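Local coordinates for enterobactin synthetase component F-related protein (Vibrio cholerae serotype O1, PDB 4OXI) that probably activates glycine with ATP as an adenylation-domain ligase, its glycyl-adenosine-5'-phosphate being bound here, in a lipopolysaccharide modification pathway that gives antimicrobial peptide resistance, at residues A[419-425]-A[445-449]; A[230-234]-A[425-431]; A[63-69]-A[77-81]. All blocks are in the same frame, centred on the assembly; numbering follows the deposited sequence.

Contact 1: A[419-425]-A[445-449]; sequences LSGKQLV and RLWYR
Arg445 takes hold of Ser420 side-on, NE and NH2 both donating to the one hydroxyl, with NH2 to OG at 2.8 Å. The oxygen lies only 2° out of the guanidinium plane, so both N-H groups converge on it from the edge of the flat group. A chi1 of 64°, which lodges OG between the backbone N and the carbonyl carbon, turns the hydroxyl toward this guanidinium and above one face of the Trp447 ring, nearer the rim. Ser420 CB sits over the same six-membered ring, 3.7 Å from the centroid and 19° off the normal, a CH-pi contact. OG is hydrogen-bonded to Cys393 O as well. Next to this layer, strand 416-419 ends against strand 445-457 in an antiparallel sheet: Leu419 and Tyr448 form a hydrogen-bonded pair, Leu419 N to Tyr448 O at 2.9 Å and Tyr448 N to Leu419 O at 2.7 Å. Their side chains run alongside each other, Leu419 CD1 at the edge of the Tyr448 ring, by Tyr448 CD2. Past the strand the chain makes a type I turn, Gly421 to Leu424, and Leu424 returns obliquely across Tyr448, with CD1 3.5 Å from Tyr448 CB. A water accepts from Gly421 N and donates to Leu446 O at 2.6 Å.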
loop_
_atom_site.group_PDB
_atom_site.type_symbol
_atom_site.label_atom_id
_atom_site.label_comp_id
_atom_site.label_asym_id
_atom_site.label_seq_id
_atom_site.Cartn_x
_atom_site.Cartn_y
_atom_site.Cartn_z
ATOM N N LEU A 419 15.145 -10.371 -3.222
ATOM C CA LEU A 419 14.955 -9.842 -1.878
ATOM C C LEU A 419 14.900 -10.980 -0.866
ATOM O O LEU A 419 14.420 -12.080 -1.171
ATOM C CB LEU A 419 13.659 -9.021 -1.816
ATOM C CG LEU A 419 13.517 -7.973 -2.921
ATOM C CD1 LEU A 419 12.141 -7.352 -2.873
ATOM C CD2 LEU A 419 14.584 -6.897 -2.783
ATOM N N SER A 420 15.384 -10.718 0.339
ATOM C CA SER A 420 15.258 -11.682 1.422
ATOM C C SER A 420 15.288 -10.942 2.747
ATOM O O SER A 420 15.456 -9.725 2.780
ATOM C CB SER A 420 16.410 -12.679 1.380
ATOM O OG SER A 420 17.636 -12.003 1.603
ATOM N N GLY A 421 15.128 -11.670 3.847
ATOM C CA GLY A 421 15.270 -11.040 5.143
ATOM C C GLY A 421 13.970 -11.020 5.915
ATOM O O GLY A 421 12.980 -11.657 5.521
ATOM N N LYS A 422 13.977 -10.269 7.014
ATOM C CA LYS A 422 12.854 -10.230 7.945
ATOM C C LYS A 422 11.589 -9.550 7.408
ATOM O O LYS A 422 10.507 -9.776 7.944
ATOM C CB LYS A 422 13.286 -9.583 9.269
ATOM C CG LYS A 422 14.010 -10.540 10.225
ATOM C CD LYS A 422 14.794 -9.785 11.300
ATOM C CE LYS A 422 16.013 -9.099 10.696
ATOM N NZ LYS A 422 16.503 -7.943 11.510
ATOM N N GLN A 423 11.707 -8.749 6.350
ATOM C CA GLN A 423 10.522 -8.095 5.768
ATOM C C GLN A 423 9.832 -8.927 4.690
ATOM O O GLN A 423 8.742 -8.587 4.246
ATOM C CB GLN A 423 10.882 -6.719 5.192
ATOM C CG GLN A 423 11.157 -5.676 6.256
ATOM C CD GLN A 423 11.683 -4.408 5.671
ATOM O OE1 GLN A 423 12.606 -3.811 6.209
ATOM N NE2 GLN A 423 11.096 -3.973 4.559
ATOM N N LEU A 424 10.467 -10.010 4.263
ATOM C CA LEU A 424 9.903 -10.829 3.198
ATOM C C LEU A 424 8.765 -11.691 3.733
ATOM O O LEU A 424 8.910 -12.314 4.785
ATOM C CB LEU A 424 10.981 -11.722 2.585
ATOM C CG LEU A 424 10.490 -12.531 1.381
ATOM C CD1 LEU A 424 10.066 -11.590 0.290
ATOM C CD2 LEU A 424 11.553 -13.509 0.873
ATOM N N VAL A 425 7.629 -11.714 3.027
ATOM C CA VAL A 425 6.508 -12.595 3.397
ATOM C C VAL A 425 6.823 -14.063 3.046
ATOM O O VAL A 425 7.747 -14.331 2.278
ATOM C CB VAL A 425 5.196 -12.186 2.677
ATOM C CG1 VAL A 425 4.800 -10.737 3.025
ATOM C CG2 VAL A 425 5.351 -12.332 1.184
ATOM N N ARG A 445 18.571 -19.508 3.053
ATOM C CA ARG A 445 17.543 -18.462 3.139
ATOM C C ARG A 445 16.558 -18.396 1.972
ATOM O O ARG A 445 16.835 -18.846 0.850
ATOM C CB ARG A 445 18.147 -17.081 3.437
ATOM C CG ARG A 445 19.075 -16.538 2.378
ATOM C CD ARG A 445 19.956 -15.425 2.944
ATOM N NE ARG A 445 19.255 -14.150 3.096
ATOM C CZ ARG A 445 19.215 -13.446 4.227
ATOM N NH1 ARG A 445 19.831 -13.891 5.309
ATOM N NH2 ARG A 445 18.557 -12.296 4.280
ATOM N N LEU A 446 15.383 -17.852 2.271
ATOM C CA LEU A 446 14.335 -17.706 1.280
ATOM C C LEU A 446 14.582 -16.424 0.501
ATOM O O LEU A 446 14.762 -15.360 1.102
ATOM C CB LEU A 446 12.963 -17.663 1.959
ATOM C CG LEU A 446 11.768 -17.474 1.015
ATOM C CD1 LEU A 446 11.607 -18.698 0.134
ATOM C CD2 LEU A 446 10.478 -17.181 1.792
ATOM N N TRP A 447 14.613 -16.531 -0.827
ATOM C CA TRP A 447 14.745 -15.364 -1.695
ATOM C C TRP A 447 13.466 -15.106 -2.483
ATOM O O TRP A 447 12.702 -16.031 -2.751
ATOM C CB TRP A 447 15.909 -15.549 -2.672
ATOM C CG TRP A 447 17.238 -15.464 -2.020
ATOM C CD1 TRP A 447 18.017 -16.506 -1.602
ATOM C CD2 TRP A 447 17.958 -14.268 -1.695
ATOM N NE1 TRP A 447 19.180 -16.029 -1.045
ATOM C CE2 TRP A 447 19.167 -14.660 -1.085
ATOM C CE3 TRP A 447 17.696 -12.905 -1.859
ATOM C CZ2 TRP A 447 20.112 -13.734 -0.637
ATOM C CZ3 TRP A 447 18.636 -11.985 -1.416
ATOM C CH2 TRP A 447 19.830 -12.403 -0.815
ATOM N N TYR A 448 13.245 -13.851 -2.869
ATOM C CA TYR A 448 12.093 -13.481 -3.692
ATOM C C TYR A 448 12.534 -12.792 -4.976
ATOM O O TYR A 448 13.338 -11.853 -4.940
ATOM C CB TYR A 448 11.139 -12.568 -2.902
ATOM C CG TYR A 448 10.049 -11.886 -3.722
ATOM C CD1 TYR A 448 8.934 -12.589 -4.175
ATOM C CD2 TYR A 448 10.128 -10.532 -4.012
ATOM C CE1 TYR A 448 7.945 -11.956 -4.909
ATOM C CE2 TYR A 448 9.161 -9.901 -4.740
ATOM C CZ TYR A 448 8.072 -10.612 -5.185
ATOM O OH TYR A 448 7.114 -9.955 -5.908
ATOM N N ARG A 449 12.003 -13.257 -6.104
ATOM C CA ARG A 449 12.289 -12.652 -7.401
ATOM C C ARG A 449 11.418 -11.434 -7.612
ATOM O O ARG A 449 10.225 -11.562 -7.885
ATOM C CB ARG A 449 12.013 -13.641 -8.535
ATOM C CG ARG A 449 12.676 -15.006 -8.376
ATOM C CD ARG A 449 12.260 -15.920 -9.520
ATOM N NE ARG A 449 12.629 -17.304 -9.267
ATOM C CZ ARG A 449 13.825 -17.807 -9.543
ATOM N NH1 ARG A 449 14.754 -17.019 -10.077
ATOM N NH2 ARG A 449 14.091 -19.084 -9.282
HETATM O O HOH W 1 14.556 -14.508 3.565
#

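Contact 2: A[230-234]-A[425-431]; sequences KRIAV and VKGYLND
Arg231 O receives the direct backbone bond of this contact, from Leu429 N at 2.9 Å. The N-H points almost straight at it (171°), although the donor is tilted 32° from the carbonyl plane, and Tyr428 CA adds a weaker C-H contact to the same oxygen at 3.5 Å. Three waters fill the neighbouring steps between strand 230-235 and the loop: one links Arg231 N to Leu429 O, another Ala233 N to Gly427 O, and a third Ala233 O to Lys426 N. The Tyr428 ring is approached from two directions. Lys230 lays its extended chain obliquely over one face, CD 4.2 Å from the centroid, while Ile232 runs alongside and brings its CG1 to the ring edge, Ile232 CG1 being 3.8 Å from Tyr428 CD1. Tyr428 OH is hydrogen-bonded to Glu364. Farther along, Val425 directs CG1, anti to its carbonyl carbon (chi1 -59°), between Ile232 CG2 at 3.8 Å and Val234 CG2 at 3.9 Å. The loop thus packs beside a strand of the hairpin 216-222/230-235, with the Ile232 side chain about 6 Å from the bound glycyl-adenylate. Of the polar links between the two segments one is direct and three pass through water, so apolar packing on Tyr428 and Val425 probably contributes much of the direct cohesion.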
loop_
_atom_site.group_PDB
_atom_site.type_symbol
_atom_site.label_atom_id
_atom_site.label_comp_id
_atom_site.label_asym_id
_atom_site.label_seq_id
_atom_site.Cartn_x
_atom_site.Cartn_y
_atom_site.Cartn_z
ATOM N N LYS A 230 -3.821 -11.952 -6.292
ATOM C CA LYS A 230 -2.842 -12.564 -5.420
ATOM C C LYS A 230 -3.029 -11.895 -4.079
ATOM O O LYS A 230 -3.307 -10.690 -4.010
ATOM C CB LYS A 230 -1.431 -12.287 -5.921
ATOM C CG LYS A 230 -1.086 -12.975 -7.235
ATOM C CD LYS A 230 0.295 -12.537 -7.719
ATOM C CE LYS A 230 0.684 -13.263 -8.997
ATOM N NZ LYS A 230 2.058 -12.858 -9.421
ATOM N N ARG A 231 -2.900 -12.665 -3.010
ATOM C CA ARG A 231 -2.969 -12.083 -1.685
ATOM C C ARG A 231 -1.682 -12.223 -0.897
ATOM O O ARG A 231 -0.989 -13.248 -0.962
ATOM C CB ARG A 231 -4.169 -12.614 -0.927
ATOM C CG ARG A 231 -5.347 -11.664 -1.105
ATOM C CD ARG A 231 -6.641 -12.331 -0.858
ATOM N NE ARG A 231 -6.975 -13.230 -1.946
ATOM C CZ ARG A 231 -7.944 -12.997 -2.823
ATOM N NH1 ARG A 231 -8.665 -11.877 -2.738
ATOM N NH2 ARG A 231 -8.182 -13.887 -3.781
ATOM N N ILE A 232 -1.361 -11.166 -0.166
ATOM C CA ILE A 232 -0.083 -11.063 0.502
ATOM C C ILE A 232 -0.340 -10.774 1.968
ATOM O O ILE A 232 -0.829 -9.694 2.326
ATOM C CB ILE A 232 0.722 -9.923 -0.111
ATOM C CG1 ILE A 232 1.049 -10.244 -1.573
ATOM C CG2 ILE A 232 1.987 -9.666 0.674
ATOM C CD1 ILE A 232 1.546 -9.039 -2.348
ATOM N N ALA A 233 -0.033 -11.754 2.810
ATOM C CA ALA A 233 -0.234 -11.620 4.235
ATOM C C ALA A 233 1.093 -11.227 4.884
ATOM O O ALA A 233 2.074 -11.956 4.780
ATOM C CB ALA A 233 -0.758 -12.925 4.814
ATOM N N VAL A 234 1.107 -10.073 5.548
ATOM C CA VAL A 234 2.302 -9.508 6.145
ATOM C C VAL A 234 2.252 -9.731 7.661
ATOM O O VAL A 234 1.265 -9.385 8.318
ATOM C CB VAL A 234 2.389 -7.998 5.836
ATOM C CG1 VAL A 234 3.540 -7.342 6.600
ATOM C CG2 VAL A 234 2.542 -7.774 4.337
ATOM N N VAL A 425 7.629 -11.714 3.027
ATOM C CA VAL A 425 6.508 -12.595 3.397
ATOM C C VAL A 425 6.823 -14.063 3.046
ATOM O O VAL A 425 7.747 -14.331 2.278
ATOM C CB VAL A 425 5.196 -12.186 2.677
ATOM C CG1 VAL A 425 4.800 -10.737 3.025
ATOM C CG2 VAL A 425 5.351 -12.332 1.184
ATOM N N LYS A 426 6.043 -15.001 3.580
ATOM C CA LYS A 426 6.287 -16.430 3.371
ATOM C C LYS A 426 6.059 -16.858 1.934
ATOM O O LYS A 426 6.617 -17.855 1.482
ATOM C CB LYS A 426 5.353 -17.272 4.246
ATOM C CG LYS A 426 5.485 -17.054 5.747
ATOM C CD LYS A 426 6.832 -17.522 6.253
ATOM C CE LYS A 426 6.976 -17.279 7.756
ATOM N NZ LYS A 426 8.390 -17.492 8.201
ATOM N N GLY A 427 5.217 -16.117 1.231
ATOM C CA GLY A 427 4.764 -16.495 -0.098
ATOM C C GLY A 427 3.389 -15.883 -0.260
ATOM O O GLY A 427 2.973 -15.062 0.563
ATOM N N TYR A 428 2.677 -16.260 -1.307
ATOM C CA TYR A 428 1.324 -15.760 -1.489
ATOM C C TYR A 428 0.359 -16.646 -0.704
ATOM O O TYR A 428 0.585 -17.847 -0.551
ATOM C CB TYR A 428 0.963 -15.717 -2.976
ATOM C CG TYR A 428 1.845 -14.775 -3.782
ATOM C CD1 TYR A 428 1.685 -13.393 -3.694
ATOM C CD2 TYR A 428 2.838 -15.259 -4.623
ATOM C CE1 TYR A 428 2.490 -12.517 -4.424
ATOM C CE2 TYR A 428 3.643 -14.390 -5.365
ATOM C CZ TYR A 428 3.462 -13.020 -5.252
ATOM O OH TYR A 428 4.254 -12.146 -5.967
ATOM N N LEU A 429 -0.709 -16.049 -0.194
ATOM C CA LEU A 429 -1.692 -16.768 0.606
ATOM C C LEU A 429 -2.440 -17.800 -0.246
ATOM O O LEU A 429 -3.028 -17.451 -1.275
ATOM C CB LEU A 429 -2.674 -15.754 1.207
ATOM C CG LEU A 429 -3.529 -16.148 2.407
ATOM C CD1 LEU A 429 -2.634 -16.627 3.528
ATOM C CD2 LEU A 429 -4.394 -14.959 2.853
ATOM N N ASN A 430 -2.400 -19.061 0.183
ATOM C CA ASN A 430 -3.091 -20.174 -0.492
ATOM C C ASN A 430 -2.931 -20.209 -2.015
ATOM O O ASN A 430 -3.903 -20.417 -2.748
ATOM C CB ASN A 430 -4.578 -20.180 -0.120
ATOM C CG ASN A 430 -4.801 -20.004 1.367
ATOM O OD1 ASN A 430 -5.563 -19.133 1.794
ATOM N ND2 ASN A 430 -4.118 -20.816 2.171
ATOM N N ASP A 431 -1.707 -19.987 -2.486
ATOM C CA ASP A 431 -1.432 -19.940 -3.924
ATOM C C ASP A 431 -0.035 -20.508 -4.154
ATOM O O ASP A 431 0.916 -19.765 -4.398
ATOM C CB ASP A 431 -1.539 -18.493 -4.421
ATOM C CG ASP A 431 -1.432 -18.368 -5.934
ATOM O OD1 ASP A 431 -1.035 -19.346 -6.618
ATOM O OD2 ASP A 431 -1.725 -17.260 -6.443
HETATM O O HOH W 2 -2.694 -15.449 -3.270
HETATM O O HOH W 3 1.025 -14.314 2.118
HETATM O O HOH W 4 3.443 -14.381 4.923
#

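Contact 3: A[63-69]-A[77-81]; sequences NRHAPAL and TYQEM
Ala66 O and Arg64 O each accept a backbone N-H from the first turn of helix 78-95. Tyr78 N meets Ala66 O at 2.9 Å, nearly along the C=O axis (C=O...N angle 178°), whereas Gln79 N reaches Arg64 O, also at 2.9 Å, on a lone pair in the carbonyl plane. Asn63 O accepts from Ala66 N within a type I turn and also touches Tyr78 CB. Glu80 N is capped by Thr77 OG1 at 3.1 Å, and Thr77 N bonds Glu80 OE1 in return at 2.8 Å, coming from above the carboxylate plane, a capping box; Met81 N is held by Thr77 O. Thr77 is thus the N-cap, its OG1 turned between the backbone N and the carbonyl carbon (chi1 62°). The polar ends look elsewhere: Gln79 NE2 to Gln199 O and Asp83, Arg64 NE to Gln61 O with NH1 bridging to Glu202, Asn63 ND2 to Ala59 O. The Tyr78 ring, its OH bonded to Ala281 O, is met squarely over one face by Ala68 CB, 3.3 Å from the centroid and 10° off the normal. The Leu69 and Met81 side chains cross at about a right angle, Leu69 CD2 3.7 Å from Met81 SD. Two residues of strand 67-71, Ala68 and Leu69, pair with the single Tyr76 of strand 74-77, forming a classic beta bulge; strand 282-285 flanks strand 67-71 on its other edge, and helix 108-119 packs on Ala68, Leu69 and Met81.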
loop_
_atom_site.group_PDB
_atom_site.type_symbol
_atom_site.label_atom_id
_atom_site.label_comp_id
_atom_site.label_asym_id
_atom_site.label_seq_id
_atom_site.Cartn_x
_atom_site.Cartn_y
_atom_site.Cartn_z
ATOM N N ASN A 63 2.121 10.400 24.952
ATOM C CA ASN A 63 1.435 11.479 24.242
ATOM C C ASN A 63 -0.081 11.389 24.314
ATOM O O ASN A 63 -0.769 11.852 23.409
ATOM C CB ASN A 63 1.889 11.540 22.785
ATOM C CG ASN A 63 3.388 11.726 22.650
ATOM O OD1 ASN A 63 3.888 12.844 22.723
ATOM N ND2 ASN A 63 4.112 10.627 22.433
ATOM N N ARG A 64 -0.598 10.830 25.404
ATOM C CA ARG A 64 -2.035 10.604 25.549
ATOM C C ARG A 64 -2.911 11.847 25.349
ATOM O O ARG A 64 -4.052 11.735 24.887
ATOM C CB ARG A 64 -2.348 9.940 26.904
ATOM C CG ARG A 64 -2.188 10.851 28.132
ATOM C CD ARG A 64 -2.090 10.051 29.444
ATOM N NE ARG A 64 -0.784 9.400 29.584
ATOM C CZ ARG A 64 -0.408 8.681 30.641
ATOM N NH1 ARG A 64 -1.245 8.514 31.658
ATOM N NH2 ARG A 64 0.800 8.121 30.681
ATOM N N HIS A 65 -2.400 13.022 25.706
ATOM C CA HIS A 65 -3.196 14.249 25.598
ATOM C C HIS A 65 -2.964 14.971 24.274
ATOM O O HIS A 65 -3.603 15.987 24.006
ATOM C CB HIS A 65 -2.875 15.220 26.740
ATOM C CG HIS A 65 -3.033 14.631 28.105
ATOM N ND1 HIS A 65 -4.252 14.219 28.604
ATOM C CD2 HIS A 65 -2.124 14.395 29.083
ATOM C CE1 HIS A 65 -4.084 13.746 29.828
ATOM N NE2 HIS A 65 -2.805 13.843 30.141
ATOM N N ALA A 66 -2.036 14.461 23.463
ATOM C CA ALA A 66 -1.677 15.096 22.193
ATOM C C ALA A 66 -2.568 14.618 21.037
ATOM O O ALA A 66 -3.128 13.516 21.095
ATOM C CB ALA A 66 -0.211 14.814 21.878
ATOM N N PRO A 67 -2.695 15.435 19.977
ATOM C CA PRO A 67 -3.506 15.002 18.826
ATOM C C PRO A 67 -2.878 13.802 18.100
ATOM O O PRO A 67 -1.695 13.863 17.785
ATOM C CB PRO A 67 -3.509 16.237 17.906
ATOM C CG PRO A 67 -2.324 17.081 18.350
ATOM C CD PRO A 67 -2.185 16.816 19.826
ATOM N N ALA A 68 -3.651 12.743 17.840
ATOM C CA ALA A 68 -3.140 11.552 17.138
ATOM C C ALA A 68 -3.606 11.474 15.684
ATOM O O ALA A 68 -2.901 10.939 14.824
ATOM C CB ALA A 68 -3.553 10.280 17.867
ATOM N N LEU A 69 -4.798 12.000 15.423
ATOM C CA LEU A 69 -5.441 11.839 14.130
ATOM C C LEU A 69 -6.251 13.077 13.762
ATOM O O LEU A 69 -7.054 13.577 14.569
ATOM C CB LEU A 69 -6.388 10.628 14.180
ATOM C CG LEU A 69 -7.117 10.260 12.878
ATOM C CD1 LEU A 69 -6.145 9.726 11.835
ATOM C CD2 LEU A 69 -8.226 9.232 13.129
ATOM N N THR A 77 -7.358 12.879 20.078
ATOM C CA THR A 77 -6.118 12.681 20.837
ATOM C C THR A 77 -5.722 11.202 20.912
ATOM O O THR A 77 -6.525 10.319 20.587
ATOM C CB THR A 77 -6.271 13.175 22.272
ATOM O OG1 THR A 77 -7.292 12.409 22.897
ATOM C CG2 THR A 77 -6.660 14.670 22.316
ATOM N N TYR A 78 -4.495 10.931 21.351
ATOM C CA TYR A 78 -4.051 9.557 21.562
ATOM C C TYR A 78 -4.980 8.829 22.527
ATOM O O TYR A 78 -5.278 7.649 22.341
ATOM C CB TYR A 78 -2.580 9.508 22.021
ATOM C CG TYR A 78 -1.667 9.516 20.826
ATOM C CD1 TYR A 78 -1.203 10.710 20.280
ATOM C CD2 TYR A 78 -1.323 8.329 20.198
ATOM C CE1 TYR A 78 -0.398 10.710 19.142
ATOM C CE2 TYR A 78 -0.530 8.320 19.078
ATOM C CZ TYR A 78 -0.082 9.500 18.548
ATOM O OH TYR A 78 0.700 9.444 17.424
ATOM N N GLN A 79 -5.478 9.547 23.525
ATOM C CA GLN A 79 -6.354 8.947 24.519
ATOM C C GLN A 79 -7.686 8.591 23.887
ATOM O O GLN A 79 -8.234 7.504 24.131
ATOM C CB GLN A 79 -6.562 9.914 25.694
ATOM C CG GLN A 79 -7.497 9.388 26.793
ATOM C CD GLN A 79 -6.897 8.225 27.578
ATOM O OE1 GLN A 79 -5.785 8.319 28.103
ATOM N NE2 GLN A 79 -7.627 7.116 27.648
ATOM N N GLU A 80 -8.224 9.501 23.082
ATOM C CA GLU A 80 -9.498 9.231 22.436
ATOM C C GLU A 80 -9.374 8.087 21.431
ATOM O O GLU A 80 -10.267 7.260 21.327
ATOM C CB GLU A 80 -10.034 10.492 21.752
ATOM C CG GLU A 80 -10.471 11.587 22.729
ATOM C CD GLU A 80 -10.608 12.959 22.055
ATOM O OE1 GLU A 80 -10.047 13.161 20.951
ATOM O OE2 GLU A 80 -11.264 13.843 22.641
ATOM N N MET A 81 -8.275 8.045 20.679
ATOM C CA MET A 81 -8.068 6.959 19.715
ATOM C C MET A 81 -7.868 5.638 20.455
ATOM O O MET A 81 -8.325 4.581 20.007
ATOM C CB MET A 81 -6.859 7.245 18.810
ATOM C CG MET A 81 -7.091 8.357 17.783
ATOM S SD MET A 81 -8.463 7.984 16.655
ATOM C CE MET A 81 -7.885 6.448 15.910
#

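How the contacts relate
Contacts 1 and 2 are neighbours, their centres 12 Å apart; they share Val425 and touch where Tyr448 OH lies 3.6 Å from Tyr428 OH. Along the chain their segments alternate: 230-234, then 419-431, the end of a strand and the loop after it, which supplies a segment to each, then 445-449. This stretch thus joins the antiparallel sheet holding strands 416-419 and 445-457 to the hairpin strand 230-235, and the Tyr448 side chain, like that of Ile232, is about 6 Å from the ligand. Contact 3 closes earlier in the chain and lies apart, 36 Å from contact 1 and 34 Å from contact 2 by centres, in the sheet with strands 67-71 and 74-77, remote from those two contacts beside the ligand.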